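Local coordinates for protein tRNA (cytosine(72)-C(5))-methyltransferase (Pyrococcus horikoshii, PDB 5ZVG) that transfers a methyl group from S-adenosyl-L-methionine to the C5 position of cytosine 72 in several tRNAs, at residues I226-S231 and V253-R258. Sequence-based numbering, arbitrary orientation.
Sequences IAIDKS and VQMDAR. With SAM (S-adenosylmethionine), chain C.
I228 and V253 are neighbours in register on two parallel strands of the Rossmann-like class I methyltransferase fold, joined by helix 232-245 as a beta-alpha-beta crossover. The ladder is documented by V253 N to A227 O at 3.0 Å, nearly straight at 171°, by a weak bond from D229 N to V253 O, and by M255 N to D229 O at 3.2 Å. On the I228 face the contact is apolar. From CB, 4.0 Å from V253 O, the I228 side chain forks: CG1 packs on V253 CG2 at 3.4 Å, while CG2, anti to the backbone N, lies against M255 CG and, further along, A257 CB; CD1 ends near M255 SD. On the other face the extended Q254 chain runs past D229 O to K230 O, which NE2 binds weakly.

At and just past the C-terminal ends of the strands, both segments hold S-adenosylmethionine. D229 OD1 accepts from the ribose O2' and, through its anti lone pair, from S231 N, which closes an Asx turn; OD2 accepts from A207 N. At the adenine, N6 donates to D256 OD1 at 2.9 Å and A257 N donates to N1 at 2.9 Å, a pair of bonds that reads the Watson-Crick edge. With CG anti to its backbone N (chi1 176°), D256 turns its carboxylate to the adenine N6 and to R258, which grips it side-on through NE and NH1, one nitrogen to each oxygen, while R258 N meets OD1 from above the carboxylate plane, closing a second Asx turn. With an alanine at D256, the adenine amino group would probably lose its acceptor and the R258 guanidinium, deprived of its salt bridge, would be freer to turn. R258 NE approaches D256 OD1 on the syn lone pair at 3.0 Å, with that oxygen only 12° out of the guanidinium plane.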
loop_
_atom_site.group_PDB
_atom_site.type_symbol
_atom_site.label_atom_id
_atom_site.label_comp_id
_atom_site.label_asym_id
_atom_site.label_seq_id
_atom_site.Cartn_x
_atom_site.Cartn_y
_atom_site.Cartn_z
ATOM N N ILE A 226 17.092 -11.165 -6.305
ATOM C CA ILE A 226 17.157 -10.326 -7.490
ATOM C C ILE A 226 15.892 -9.498 -7.562
ATOM O O ILE A 226 14.792 -10.046 -7.584
ATOM C CB ILE A 226 17.315 -11.158 -8.775
ATOM C CG1 ILE A 226 18.561 -12.036 -8.684
ATOM C CG2 ILE A 226 17.396 -10.252 -9.992
ATOM C CD1 ILE A 226 18.733 -12.945 -9.858
ATOM N N ALA A 227 16.047 -8.182 -7.593
ATOM C CA ALA A 227 14.901 -7.286 -7.565
ATOM C C ALA A 227 14.848 -6.406 -8.809
ATOM O O ALA A 227 15.776 -5.652 -9.095
ATOM C CB ALA A 227 14.928 -6.434 -6.316
ATOM N N ILE A 228 13.743 -6.511 -9.538
ATOM C CA ILE A 228 13.586 -5.867 -10.833
ATOM C C ILE A 228 12.581 -4.724 -10.781
ATOM O O ILE A 228 11.523 -4.859 -10.173
ATOM C CB ILE A 228 13.117 -6.882 -11.885
ATOM C CG1 ILE A 228 14.112 -8.036 -11.982
ATOM C CG2 ILE A 228 12.899 -6.207 -13.224
ATOM C CD1 ILE A 228 13.692 -9.116 -12.913
ATOM N N ASP A 229 12.919 -3.596 -11.392
ATOM C CA ASP A 229 11.931 -2.552 -11.644
ATOM C C ASP A 229 12.313 -1.717 -12.859
ATOM O O ASP A 229 13.490 -1.567 -13.174
ATOM C CB ASP A 229 11.748 -1.649 -10.420
ATOM C CG ASP A 229 10.344 -1.076 -10.330
ATOM O OD1 ASP A 229 10.057 -0.073 -11.019
ATOM O OD2 ASP A 229 9.520 -1.632 -9.573
ATOM N N LYS A 230 11.309 -1.172 -13.535
ATOM C CA LYS A 230 11.539 -0.362 -14.721
ATOM C C LYS A 230 11.918 1.072 -14.348
ATOM O O LYS A 230 12.694 1.720 -15.050
ATOM C CB LYS A 230 10.296 -0.361 -15.614
ATOM C CG LYS A 230 10.490 0.337 -16.954
ATOM C CD LYS A 230 9.207 0.346 -17.768
ATOM C CE LYS A 230 8.163 1.247 -17.117
ATOM N NZ LYS A 230 7.065 1.611 -18.055
ATOM N N SER A 231 11.375 1.555 -13.232
ATOM C CA SER A 231 11.566 2.942 -12.813
ATOM C C SER A 231 12.892 3.159 -12.087
ATOM O O SER A 231 13.173 2.515 -11.076
ATOM C CB SER A 231 10.407 3.386 -11.914
ATOM O OG SER A 231 10.517 4.758 -11.582
ATOM N N VAL A 253 18.322 -4.833 -10.424
ATOM C CA VAL A 253 18.459 -4.792 -11.872
ATOM C C VAL A 253 17.313 -3.974 -12.462
ATOM O O VAL A 253 16.140 -4.227 -12.185
ATOM C CB VAL A 253 18.500 -6.209 -12.498
ATOM C CG1 VAL A 253 19.825 -6.887 -12.192
ATOM C CG2 VAL A 253 17.370 -7.056 -11.989
ATOM N N GLN A 254 17.666 -2.962 -13.243
ATOM C CA GLN A 254 16.683 -2.161 -13.954
ATOM C C GLN A 254 16.379 -2.750 -15.328
ATOM O O GLN A 254 17.300 -3.024 -16.100
ATOM C CB GLN A 254 17.182 -0.726 -14.096
ATOM C CG GLN A 254 16.160 0.217 -14.681
ATOM C CD GLN A 254 16.709 1.612 -14.845
ATOM O OE1 GLN A 254 17.845 1.887 -14.460
ATOM N NE2 GLN A 254 15.908 2.502 -15.420
ATOM N N MET A 255 15.090 -2.902 -15.634
ATOM C CA MET A 255 14.636 -3.523 -16.884
ATOM C C MET A 255 13.121 -3.673 -16.917
ATOM O O MET A 255 12.464 -3.663 -15.879
ATOM C CB MET A 255 15.272 -4.908 -17.082
ATOM C CG MET A 255 14.677 -5.985 -16.190
ATOM S SD MET A 255 15.311 -7.654 -16.456
ATOM C CE MET A 255 14.714 -7.988 -18.118
ATOM N N ASP A 256 12.578 -3.814 -18.123
ATOM C CA ASP A 256 11.184 -4.195 -18.307
ATOM C C ASP A 256 11.046 -5.678 -17.965
ATOM O O ASP A 256 11.539 -6.539 -18.697
ATOM C CB ASP A 256 10.738 -3.905 -19.745
ATOM C CG ASP A 256 9.320 -4.369 -20.037
ATOM O OD1 ASP A 256 8.592 -4.770 -19.105
ATOM O OD2 ASP A 256 8.932 -4.337 -21.223
ATOM N N ALA A 257 10.368 -5.967 -16.856
ATOM C CA ALA A 257 10.269 -7.329 -16.330
ATOM C C ALA A 257 9.501 -8.278 -17.248
ATOM O O ALA A 257 9.536 -9.496 -17.067
ATOM C CB ALA A 257 9.637 -7.310 -14.956
ATOM N N ARG A 258 8.797 -7.722 -18.228
ATOM C CA ARG A 258 8.080 -8.551 -19.189
ATOM C C ARG A 258 9.057 -9.312 -20.079
ATOM O O ARG A 258 8.691 -10.301 -20.717
ATOM C CB ARG A 258 7.133 -7.700 -20.033
ATOM C CG ARG A 258 5.973 -7.131 -19.239
ATOM C CD ARG A 258 5.178 -6.145 -20.066
ATOM N NE ARG A 258 6.026 -5.060 -20.536
ATOM C CZ ARG A 258 5.619 -4.097 -21.350
ATOM N NH1 ARG A 258 6.465 -3.150 -21.728
ATOM N NH2 ARG A 258 4.366 -4.076 -21.779
HETATM N N SAM C . 6.066 -4.903 -4.568
HETATM C CA SAM C . 6.566 -3.548 -4.352
HETATM C C SAM C . 6.765 -3.238 -2.869
HETATM O O SAM C . 7.233 -2.157 -2.506
HETATM O OXT SAM C . 6.468 -4.058 -1.998
HETATM C CB SAM C . 5.666 -2.512 -5.023
HETATM C CG SAM C . 5.415 -2.764 -6.509
HETATM S SD SAM C . 4.288 -1.561 -7.257
HETATM C CE SAM C . 2.712 -2.398 -6.954
HETATM C "C5'" SAM C . 4.518 -1.880 -9.026
HETATM C "C4'" SAM C . 5.930 -1.582 -9.522
HETATM O "O4'" SAM C . 6.135 -2.209 -10.772
HETATM C "C3'" SAM C . 6.187 -0.095 -9.731
HETATM O "O3'" SAM C . 7.248 0.303 -8.899
HETATM C "C2'" SAM C . 6.617 0.050 -11.177
HETATM O "O2'" SAM C . 7.786 0.827 -11.257
HETATM C "C1'" SAM C . 6.919 -1.374 -11.601
HETATM N N9 SAM C . 6.636 -1.643 -13.024
HETATM C C8 SAM C . 5.560 -1.239 -13.770
HETATM N N7 SAM C . 5.707 -1.721 -15.026
HETATM C C5 SAM C . 6.859 -2.430 -15.090
HETATM C C6 SAM C . 7.486 -3.127 -16.115
HETATM N N6 SAM C . 6.945 -3.186 -17.329
HETATM N N1 SAM C . 8.684 -3.765 -15.865
HETATM C C2 SAM C . 9.251 -3.711 -14.609
HETATM N N3 SAM C . 8.624 -3.018 -13.597
HETATM C C4 SAM C . 7.449 -2.386 -13.836
#